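Local coordinates for protein thiamine phosphate pyrophosphorylase (Bacteroides thetaiotaomicron VPI-5482, PDB 3CEU) that probably catalyses the formation of thiamine phosphate, a step on the way to thiamine diphosphate, within a TIM-barrel fold, at residues Met1-Thr7 against Phe166-Leu172; Ile29-Pro35 against Arg56-Glu61; His90-His96 against Tyr108-Ser114. One frame throughout, in Å; residues are numbered along the deposited sequence.

Contact 1. Residues Met1-Thr7 against Phe166-Leu172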
loop_
_atom_site.group_PDB
_atom_site.type_symbol
_atom_site.label_atom_id
_atom_site.label_comp_id
_atom_site.label_asym_id
_atom_site.label_seq_id
_atom_site.Cartn_x
_atom_site.Cartn_y
_atom_site.Cartn_z
HETATM N N MSE A 1 5.887 12.044 3.117
HETATM C CA MSE A 1 6.107 10.581 2.935
HETATM C C MSE A 1 5.097 9.977 1.970
HETATM O O MSE A 1 4.006 10.510 1.783
HETATM C CB MSE A 1 6.016 9.860 4.281
HETATM C CG MSE A 1 4.699 10.052 5.011
HETATM SE SE MSE A 1 4.523 8.858 6.537
HETATM C CE MSE A 1 2.616 9.029 6.833
ATOM N N LYS A 2 5.460 8.856 1.359
ATOM C CA LYS A 2 4.562 8.199 0.419
ATOM C C LYS A 2 3.290 7.705 1.104
ATOM O O LYS A 2 3.288 7.375 2.292
ATOM C CB LYS A 2 5.275 7.026 -0.261
ATOM C CG LYS A 2 6.373 7.444 -1.234
ATOM C CD LYS A 2 7.044 6.231 -1.869
ATOM C CE LYS A 2 8.040 6.645 -2.940
ATOM N NZ LYS A 2 8.999 7.657 -2.412
ATOM N N LEU A 3 2.205 7.686 0.341
ATOM C CA LEU A 3 0.915 7.221 0.828
ATOM C C LEU A 3 0.472 6.067 -0.072
ATOM O O LEU A 3 0.033 6.277 -1.203
ATOM C CB LEU A 3 -0.118 8.353 0.786
ATOM C CG LEU A 3 -1.511 7.992 1.315
ATOM C CD1 LEU A 3 -1.377 7.430 2.727
ATOM C CD2 LEU A 3 -2.419 9.210 1.300
ATOM N N ILE A 4 0.602 4.848 0.440
ATOM C CA ILE A 4 0.246 3.645 -0.304
ATOM C C ILE A 4 -1.148 3.162 0.059
ATOM O O ILE A 4 -1.524 3.132 1.237
ATOM C CB ILE A 4 1.250 2.507 -0.017
ATOM C CG1 ILE A 4 2.676 2.984 -0.321
ATOM C CG2 ILE A 4 0.912 1.286 -0.850
ATOM C CD1 ILE A 4 3.762 2.087 0.242
ATOM N N VAL A 5 -1.911 2.787 -0.967
ATOM C CA VAL A 5 -3.275 2.287 -0.792
ATOM C C VAL A 5 -3.375 0.822 -1.215
ATOM O O VAL A 5 -2.899 0.451 -2.285
ATOM C CB VAL A 5 -4.301 3.083 -1.657
ATOM C CG1 VAL A 5 -5.667 2.394 -1.607
ATOM C CG2 VAL A 5 -4.419 4.523 -1.159
ATOM N N VAL A 6 -3.983 -0.013 -0.374
ATOM C CA VAL A 6 -4.170 -1.411 -0.738
ATOM C C VAL A 6 -5.630 -1.557 -1.167
ATOM O O VAL A 6 -6.527 -0.977 -0.540
ATOM C CB VAL A 6 -3.910 -2.388 0.444
ATOM C CG1 VAL A 6 -4.052 -3.824 -0.045
ATOM C CG2 VAL A 6 -2.530 -2.173 1.035
ATOM N N THR A 7 -5.862 -2.302 -2.248
ATOM C CA THR A 7 -7.217 -2.536 -2.745
ATOM C C THR A 7 -7.977 -3.352 -1.712
ATOM O O THR A 7 -7.443 -3.710 -0.666
ATOM C CB THR A 7 -7.252 -3.398 -4.027
ATOM O OG1 THR A 7 -6.748 -4.704 -3.719
ATOM C CG2 THR A 7 -6.436 -2.781 -5.145
ATOM N N PHE A 166 8.984 6.956 9.161
ATOM C CA PHE A 166 8.510 6.014 8.149
ATOM C C PHE A 166 8.574 6.626 6.753
ATOM O O PHE A 166 8.215 7.787 6.552
ATOM C CB PHE A 166 7.064 5.584 8.449
ATOM C CG PHE A 166 6.949 4.508 9.501
ATOM C CD1 PHE A 166 7.440 3.225 9.259
ATOM C CD2 PHE A 166 6.373 4.780 10.741
ATOM C CE1 PHE A 166 7.364 2.231 10.233
ATOM C CE2 PHE A 166 6.294 3.790 11.720
ATOM C CZ PHE A 166 6.794 2.509 11.459
ATOM N N GLY A 167 9.032 5.843 5.784
ATOM C CA GLY A 167 9.110 6.340 4.420
ATOM C C GLY A 167 7.752 6.320 3.737
ATOM O O GLY A 167 7.637 6.653 2.559
ATOM N N GLY A 168 6.716 5.923 4.475
ATOM C CA GLY A 168 5.388 5.883 3.896
ATOM C C GLY A 168 4.334 5.280 4.803
ATOM O O GLY A 168 4.634 4.681 5.835
ATOM N N ALA A 169 3.078 5.446 4.420
ATOM C CA ALA A 169 1.991 4.896 5.211
ATOM C C ALA A 169 1.095 4.114 4.274
ATOM O O ALA A 169 0.854 4.529 3.140
ATOM C CB ALA A 169 1.212 6.018 5.903
ATOM N N VAL A 170 0.620 2.972 4.751
ATOM C CA VAL A 170 -0.237 2.113 3.952
ATOM C C VAL A 170 -1.630 2.080 4.538
ATOM O O VAL A 170 -1.800 1.881 5.731
ATOM C CB VAL A 170 0.329 0.686 3.897
ATOM C CG1 VAL A 170 -0.524 -0.183 2.983
ATOM C CG2 VAL A 170 1.776 0.745 3.409
ATOM N N VAL A 171 -2.631 2.272 3.693
ATOM C CA VAL A 171 -4.001 2.291 4.169
ATOM C C VAL A 171 -4.914 1.388 3.342
ATOM O O VAL A 171 -4.658 1.117 2.168
ATOM C CB VAL A 171 -4.552 3.735 4.131
ATOM C CG1 VAL A 171 -3.666 4.649 4.948
ATOM C CG2 VAL A 171 -4.619 4.222 2.690
ATOM N N LEU A 172 -5.984 0.915 3.961
ATOM C CA LEU A 172 -6.929 0.071 3.248
ATOM C C LEU A 172 -8.344 0.389 3.727
ATOM O O LEU A 172 -9.112 1.038 3.017
ATOM C CB LEU A 172 -6.595 -1.414 3.464
ATOM C CG LEU A 172 -7.086 -2.392 2.378
ATOM C CD1 LEU A 172 -6.404 -3.760 2.528
ATOM C CD2 LEU A 172 -8.594 -2.538 2.475
#

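Contact 2. Residues Ile29-Pro35 against Arg56-Glu61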
loop_
_atom_site.group_PDB
_atom_site.type_symbol
_atom_site.label_atom_id
_atom_site.label_comp_id
_atom_site.label_asym_id
_atom_site.label_seq_id
_atom_site.Cartn_x
_atom_site.Cartn_y
_atom_site.Cartn_z
ATOM N N ILE A 29 1.508 4.811 -4.757
ATOM C CA ILE A 29 1.491 3.386 -5.090
ATOM C C ILE A 29 0.178 2.677 -4.754
ATOM O O ILE A 29 -0.511 3.021 -3.792
ATOM C CB ILE A 29 2.650 2.646 -4.358
ATOM C CG1 ILE A 29 3.992 3.264 -4.757
ATOM C CG2 ILE A 29 2.638 1.163 -4.707
ATOM C CD1 ILE A 29 5.190 2.696 -4.000
ATOM N N LEU A 30 -0.150 1.677 -5.565
ATOM C CA LEU A 30 -1.358 0.877 -5.386
ATOM C C LEU A 30 -0.949 -0.574 -5.228
ATOM O O LEU A 30 -0.240 -1.121 -6.072
ATOM C CB LEU A 30 -2.270 0.998 -6.606
ATOM C CG LEU A 30 -3.519 0.128 -6.559
ATOM C CD1 LEU A 30 -4.450 0.636 -5.470
ATOM C CD2 LEU A 30 -4.225 0.153 -7.902
ATOM N N HIS A 31 -1.391 -1.187 -4.137
ATOM C CA HIS A 31 -1.103 -2.591 -3.871
ATOM C C HIS A 31 -2.345 -3.411 -4.190
ATOM O O HIS A 31 -3.355 -3.353 -3.475
ATOM C CB HIS A 31 -0.687 -2.797 -2.409
ATOM C CG HIS A 31 0.796 -2.753 -2.196
ATOM N ND1 HIS A 31 1.529 -3.863 -1.826
ATOM C CD2 HIS A 31 1.693 -1.750 -2.348
ATOM C CE1 HIS A 31 2.807 -3.545 -1.762
ATOM N NE2 HIS A 31 2.936 -2.267 -2.075
ATOM N N LEU A 32 -2.260 -4.158 -5.286
ATOM C CA LEU A 32 -3.353 -5.006 -5.742
ATOM C C LEU A 32 -3.338 -6.300 -4.948
ATOM O O LEU A 32 -2.456 -7.137 -5.121
ATOM C CB LEU A 32 -3.198 -5.303 -7.241
ATOM C CG LEU A 32 -4.231 -6.205 -7.909
ATOM C CD1 LEU A 32 -5.634 -5.643 -7.703
ATOM C CD2 LEU A 32 -3.917 -6.320 -9.392
ATOM N N ARG A 33 -4.313 -6.452 -4.064
ATOM C CA ARG A 33 -4.412 -7.654 -3.247
ATOM C C ARG A 33 -5.825 -8.219 -3.333
ATOM O O ARG A 33 -6.773 -7.647 -2.794
ATOM C CB ARG A 33 -4.031 -7.324 -1.797
ATOM C CG ARG A 33 -4.069 -8.483 -0.807
ATOM C CD ARG A 33 -3.451 -8.055 0.522
ATOM N NE ARG A 33 -3.674 -9.005 1.608
ATOM C CZ ARG A 33 -4.854 -9.230 2.193
ATOM N NH1 ARG A 33 -5.944 -8.577 1.804
ATOM N NH2 ARG A 33 -4.942 -10.101 3.191
ATOM N N LYS A 34 -5.946 -9.334 -4.050
ATOM C CA LYS A 34 -7.216 -10.029 -4.246
ATOM C C LYS A 34 -6.994 -11.501 -3.902
ATOM O O LYS A 34 -6.851 -12.340 -4.794
ATOM C CB LYS A 34 -7.664 -9.930 -5.705
ATOM C CG LYS A 34 -7.816 -8.517 -6.243
ATOM C CD LYS A 34 -8.849 -7.739 -5.452
ATOM C CE LYS A 34 -9.130 -6.381 -6.080
ATOM N NZ LYS A 34 -10.095 -5.616 -5.251
ATOM N N PRO A 35 -6.985 -11.833 -2.605
ATOM C CA PRO A 35 -6.776 -13.196 -2.108
ATOM C C PRO A 35 -7.627 -14.264 -2.786
ATOM O O PRO A 35 -8.836 -14.095 -2.932
ATOM C CB PRO A 35 -7.114 -13.082 -0.624
ATOM C CG PRO A 35 -6.832 -11.633 -0.307
ATOM C CD PRO A 35 -7.379 -10.931 -1.507
ATOM N N ARG A 56 2.750 1.877 -11.158
ATOM C CA ARG A 56 2.487 2.403 -9.817
ATOM C C ARG A 56 1.725 1.345 -9.012
ATOM O O ARG A 56 1.334 1.583 -7.871
ATOM C CB ARG A 56 1.628 3.665 -9.906
ATOM C CG ARG A 56 2.276 4.854 -10.597
ATOM C CD ARG A 56 3.057 5.695 -9.611
ATOM N NE ARG A 56 3.379 7.012 -10.143
ATOM C CZ ARG A 56 4.135 7.903 -9.511
ATOM N NH1 ARG A 56 4.641 7.612 -8.318
ATOM N NH2 ARG A 56 4.398 9.079 -10.075
ATOM N N ILE A 57 1.523 0.181 -9.625
ATOM C CA ILE A 57 0.796 -0.928 -9.009
ATOM C C ILE A 57 1.685 -2.139 -8.673
ATOM O O ILE A 57 2.500 -2.560 -9.487
ATOM C CB ILE A 57 -0.344 -1.402 -9.954
ATOM C CG1 ILE A 57 -1.301 -0.239 -10.229
ATOM C CG2 ILE A 57 -1.087 -2.587 -9.342
ATOM C CD1 ILE A 57 -2.355 -0.535 -11.284
ATOM N N VAL A 58 1.520 -2.676 -7.466
ATOM C CA VAL A 58 2.254 -3.853 -7.015
ATOM C C VAL A 58 1.184 -4.899 -6.772
ATOM O O VAL A 58 0.144 -4.589 -6.182
ATOM C CB VAL A 58 3.001 -3.594 -5.689
ATOM C CG1 VAL A 58 3.764 -4.847 -5.270
ATOM C CG2 VAL A 58 3.961 -2.415 -5.830
ATOM N N THR A 59 1.411 -6.129 -7.229
ATOM C CA THR A 59 0.398 -7.182 -7.050
ATOM C C THR A 59 0.802 -8.266 -6.060
ATOM O O THR A 59 1.962 -8.675 -6.013
ATOM C CB THR A 59 0.054 -7.872 -8.391
ATOM O OG1 THR A 59 -0.884 -8.925 -8.154
ATOM C CG2 THR A 59 1.297 -8.445 -9.051
ATOM N N HIS A 60 -0.163 -8.730 -5.276
ATOM C CA HIS A 60 0.090 -9.769 -4.296
ATOM C C HIS A 60 -0.272 -11.151 -4.832
ATOM O O HIS A 60 -0.031 -12.165 -4.182
ATOM C CB HIS A 60 -0.702 -9.512 -3.006
ATOM C CG HIS A 60 -0.295 -8.269 -2.279
ATOM N ND1 HIS A 60 -0.320 -8.170 -0.903
ATOM C CD2 HIS A 60 0.126 -7.065 -2.735
ATOM C CE1 HIS A 60 0.070 -6.960 -0.544
ATOM N NE2 HIS A 60 0.345 -6.269 -1.638
ATOM N N GLU A 61 -0.849 -11.199 -6.022
ATOM C CA GLU A 61 -1.229 -12.480 -6.592
ATOM C C GLU A 61 -0.848 -12.556 -8.055
ATOM O O GLU A 61 -0.524 -11.541 -8.665
ATOM C CB GLU A 61 -2.743 -12.702 -6.420
ATOM C CG GLU A 61 -3.185 -13.073 -4.985
ATOM C CD GLU A 61 -3.275 -11.883 -4.030
ATOM O OE1 GLU A 61 -3.199 -12.103 -2.796
ATOM O OE2 GLU A 61 -3.442 -10.742 -4.510
HETATM O O HOH W 1 -0.904 -9.980 1.164
#

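Contact 3. Residues His90-His96 against Tyr108-Ser114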
loop_
_atom_site.group_PDB
_atom_site.type_symbol
_atom_site.label_atom_id
_atom_site.label_comp_id
_atom_site.label_asym_id
_atom_site.label_seq_id
_atom_site.Cartn_x
_atom_site.Cartn_y
_atom_site.Cartn_z
ATOM N N HIS A 90 10.725 -4.788 -9.065
ATOM C CA HIS A 90 10.436 -4.350 -7.709
ATOM C C HIS A 90 9.815 -5.474 -6.881
ATOM O O HIS A 90 8.789 -6.046 -7.249
ATOM C CB HIS A 90 9.496 -3.140 -7.758
ATOM C CG HIS A 90 9.274 -2.487 -6.430
ATOM N ND1 HIS A 90 8.475 -3.037 -5.450
ATOM C CD2 HIS A 90 9.768 -1.337 -5.911
ATOM C CE1 HIS A 90 8.487 -2.256 -4.385
ATOM N NE2 HIS A 90 9.264 -1.218 -4.637
ATOM N N VAL A 91 10.451 -5.801 -5.770
ATOM C CA VAL A 91 9.930 -6.839 -4.906
ATOM C C VAL A 91 9.788 -6.223 -3.530
ATOM O O VAL A 91 10.572 -5.350 -3.162
ATOM C CB VAL A 91 10.887 -8.047 -4.841
ATOM C CG1 VAL A 91 12.222 -7.609 -4.273
ATOM C CG2 VAL A 91 10.275 -9.154 -4.000
ATOM N N SER A 92 8.782 -6.664 -2.781
ATOM C CA SER A 92 8.533 -6.149 -1.437
ATOM C C SER A 92 7.830 -7.208 -0.612
ATOM O O SER A 92 7.263 -8.149 -1.166
ATOM C CB SER A 92 7.647 -4.907 -1.502
ATOM O OG SER A 92 6.359 -5.253 -1.974
ATOM N N CYS A 93 7.850 -7.040 0.711
ATOM C CA CYS A 93 7.204 -7.984 1.633
ATOM C C CYS A 93 6.840 -7.310 2.950
ATOM O O CYS A 93 7.201 -6.165 3.199
ATOM C CB CYS A 93 8.136 -9.153 1.946
ATOM S SG CYS A 93 9.462 -8.718 3.082
ATOM N N SER A 94 6.142 -8.047 3.802
ATOM C CA SER A 94 5.724 -7.535 5.095
ATOM C C SER A 94 6.555 -8.096 6.242
ATOM O O SER A 94 6.978 -9.259 6.221
ATOM C CB SER A 94 4.250 -7.870 5.340
ATOM O OG SER A 94 3.415 -7.264 4.375
ATOM N N CYS A 95 6.796 -7.262 7.243
ATOM C CA CYS A 95 7.541 -7.695 8.414
ATOM C C CYS A 95 6.644 -7.368 9.605
ATOM O O CYS A 95 5.811 -6.463 9.522
ATOM C CB CYS A 95 8.882 -6.962 8.501
ATOM S SG CYS A 95 10.019 -7.282 7.103
ATOM N N HIS A 96 6.805 -8.108 10.700
ATOM C CA HIS A 96 5.973 -7.910 11.882
ATOM C C HIS A 96 6.730 -7.784 13.198
ATOM O O HIS A 96 6.257 -8.238 14.234
ATOM C CB HIS A 96 4.956 -9.048 12.001
ATOM C CG HIS A 96 4.358 -9.457 10.693
ATOM N ND1 HIS A 96 4.928 -10.415 9.884
ATOM C CD2 HIS A 96 3.268 -9.002 10.028
ATOM C CE1 HIS A 96 4.219 -10.534 8.778
ATOM N NE2 HIS A 96 3.205 -9.688 8.838
ATOM N N TYR A 108 14.906 -6.016 0.056
ATOM C CA TYR A 108 13.708 -5.639 -0.676
ATOM C C TYR A 108 13.790 -4.167 -1.023
ATOM O O TYR A 108 14.588 -3.431 -0.443
ATOM C CB TYR A 108 12.468 -5.895 0.181
ATOM C CG TYR A 108 12.225 -7.362 0.464
ATOM C CD1 TYR A 108 11.568 -8.174 -0.464
ATOM C CD2 TYR A 108 12.698 -7.951 1.634
ATOM C CE1 TYR A 108 11.394 -9.535 -0.232
ATOM C CE2 TYR A 108 12.532 -9.312 1.872
ATOM C CZ TYR A 108 11.878 -10.095 0.933
ATOM O OH TYR A 108 11.712 -11.435 1.162
ATOM N N ASP A 109 12.974 -3.740 -1.977
ATOM C CA ASP A 109 12.948 -2.339 -2.366
ATOM C C ASP A 109 12.372 -1.549 -1.207
ATOM O O ASP A 109 12.732 -0.391 -0.983
ATOM C CB ASP A 109 12.115 -2.184 -3.626
ATOM C CG ASP A 109 12.799 -2.786 -4.826
ATOM O OD1 ASP A 109 13.775 -2.177 -5.313
ATOM O OD2 ASP A 109 12.393 -3.879 -5.266
ATOM N N TYR A 110 11.472 -2.201 -0.476
ATOM C CA TYR A 110 10.853 -1.654 0.724
ATOM C C TYR A 110 10.012 -2.728 1.346
ATOM O O TYR A 110 9.629 -3.681 0.677
ATOM C CB TYR A 110 9.996 -0.408 0.455
ATOM C CG TYR A 110 8.773 -0.538 -0.440
ATOM C CD1 TYR A 110 7.701 -1.373 -0.113
ATOM C CD2 TYR A 110 8.642 0.271 -1.564
ATOM C CE1 TYR A 110 6.529 -1.385 -0.890
ATOM C CE2 TYR A 110 7.485 0.265 -2.333
ATOM C CZ TYR A 110 6.434 -0.559 -1.996
ATOM O OH TYR A 110 5.297 -0.530 -2.781
ATOM N N VAL A 111 9.747 -2.593 2.636
ATOM C CA VAL A 111 8.934 -3.567 3.336
ATOM C C VAL A 111 7.851 -2.861 4.132
ATOM O O VAL A 111 7.963 -1.672 4.442
ATOM C CB VAL A 111 9.775 -4.412 4.323
ATOM C CG1 VAL A 111 10.958 -5.052 3.604
ATOM C CG2 VAL A 111 10.250 -3.550 5.475
ATOM N N PHE A 112 6.802 -3.609 4.452
ATOM C CA PHE A 112 5.694 -3.106 5.256
ATOM C C PHE A 112 6.037 -3.451 6.699
ATOM O O PHE A 112 6.802 -4.380 6.951
ATOM C CB PHE A 112 4.385 -3.824 4.888
ATOM C CG PHE A 112 3.725 -3.302 3.642
ATOM C CD1 PHE A 112 4.363 -2.361 2.842
ATOM C CD2 PHE A 112 2.456 -3.738 3.276
ATOM C CE1 PHE A 112 3.753 -1.862 1.700
ATOM C CE2 PHE A 112 1.840 -3.241 2.134
ATOM C CZ PHE A 112 2.496 -2.297 1.346
HETATM N N MSE A 113 5.490 -2.707 7.648
HETATM C CA MSE A 113 5.723 -3.017 9.047
HETATM C C MSE A 113 4.369 -2.930 9.735
HETATM O O MSE A 113 3.686 -1.901 9.652
HETATM C CB MSE A 113 6.701 -2.033 9.685
HETATM C CG MSE A 113 7.269 -2.527 11.005
HETATM SE SE MSE A 113 8.187 -1.170 12.035
HETATM C CE MSE A 113 7.538 -1.643 13.801
ATOM N N SER A 114 3.978 -4.008 10.409
ATOM C CA SER A 114 2.684 -4.057 11.085
ATOM C C SER A 114 2.668 -5.120 12.175
ATOM O O SER A 114 3.549 -5.981 12.218
ATOM C CB SER A 114 1.606 -4.391 10.069
ATOM O OG SER A 114 1.854 -5.663 9.514
#

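Contact 1. Residues Met1-Thr7 against Phe166-Leu172
Strands 2-6 and 168-171 run parallel with their axes 4.6 Å apart at closest approach and 20° between them, joined by five backbone bonds from Lys-2 N to Val-6 N, of which the first, to Gly-167 O, is weak. On the face that carries Ile-4 and Val-170, CB of Ile-4 rests 3.9 Å from CG2 of Val-170. Two residues on, Val-6 turns CG2 against CG1 of Val-170 at 3.4 Å, and its CG1 lies 3.5 Å from CD1 of Leu-172. The other face is built by Leu-3, Val-5, Ala-169 and Val-171, with CG2 of Val-5 against CG2 of Val-171 at 3.9 Å. Selenomethionine Met-1 reaches this side from the strand's beginning: with CG between the backbone N and the carbonyl carbon (chi1 58°) and the chain extended beyond it, the terminal CE lands on CB of Ala-169, 3.4 Å away. Here the first and last strands of an eight-stranded barrel meet and close it. Helix 158-163 packs on Met-1 and Ala-169, strand 29-32 continues the sheet beyond strand 2-6, and strand 147-150 does so beyond strand 168-171.

Contact 2. Residues Ile29-Pro35 against Arg56-Glu61
His-31 and His-60 are hydrogen-bonded through their rings near the C-terminal end of a parallel strand pair, 29-32 and 57-59, the two strands of a beta-alpha-beta unit of the TIM barrel whose connecting helix is 39-48. ND1 of His-31 and NE2 of His-60 are 2.7 Å apart in a nearly straight hydrogen bond (168°), and either nitrogen could be the donor. The rings meet rim to rim with planes at 82°, neither lying over the other. Val-58 holds the His-31 ring from one face, its CB 3.9 Å from the ring centroid in a CH-pi contact. Arg-33 does the same for His-60, with CB 4.0 Å from that centroid; its chain, extended from CG to NE with CG opposite the backbone N (chi1 -179°), runs on past the ring. Behind these groups, His-60 N donates to Leu-32 O and Leu-32 N to Val-58 O, fixing the backbone from which both imidazoles spring. Further out, the NE2 of His-31 bonds Tyr-110 OH, and the His-60 ring stacks on His-75. Glu-61 takes the N-H of Lys-34 on OE2 at 2.9 Å, approached from above the carboxylate plane, while the ammonium of Lys-34 turns to Glu-15 and Thr-8. One water, in the plane of the His-60 ring at its edge, lies 3.0 Å from Arg-33 NE and 2.8 Å from His-60 ND1.

Contact 3. Residues His90-His96 against Tyr108-Ser114
With CG opposite the backbone N (chi1 -172°), His-90 swings its ring over to Asp-109 and Tyr-110, while Tyr-110, whose CG sits between its own N and carbonyl carbon (chi1 63°), offers a ring face to meet it. The two rings form an offset edge-to-face pair with centroids 4.6 Å apart and planes at 62°, the His-90 edge directed at the tyrosine face. Over one face of the imidazole lies CB of Asp-109, 3.5 Å from the ring centroid, and the carboxylate beyond it stacks nearly parallel to the ring. That carboxylate also grips the main chain: Asp-109 OD2 accepts the N-H of Val-91 at 2.8 Å, and Asp-109 N returns a bond to Val-91 O. Replacing His-90 by alanine would take away the imidazole and is likely to leave both the Tyr-110 face and Asp-109 CB without the ring they touch. On the other side of the sheet, SG of Cys-93 sits over the Tyr-108 ring, 3.5 Å from its centroid, a sulfur-aromatic contact, and the edge of that ring meets CG2 of Val-91. Regular parallel pairing begins at Cys-93 O, which takes Phe-112 N at 2.9 Å. Ser-92 and Ser-94 both direct OG to His-75. The contact joins the two strands of a beta-alpha-beta unit completed by helix 98-102, the repeating element of the TIM barrel.

All three contacts belong to one closed parallel sheet, and their centres stand about 12 to 13 Å apart. Contact 1 joins the first and eighth strands, so that contacts 2 and 3 are nested along the chain inside the loop it closes; those two follow one another in series, linking strands two to three and five to six. Contacts 1 and 2 share the border of strands 2-6 and 29-32, where Val-5 O probably accepts His-31 N. Across the barrel interior, Phe-112 packs on Val-170 and His-31, and Ile-4 approaches Tyr-110. The example illustrates how local strand pairing and side chains meeting inside a barrel together unite distant parts of a chain.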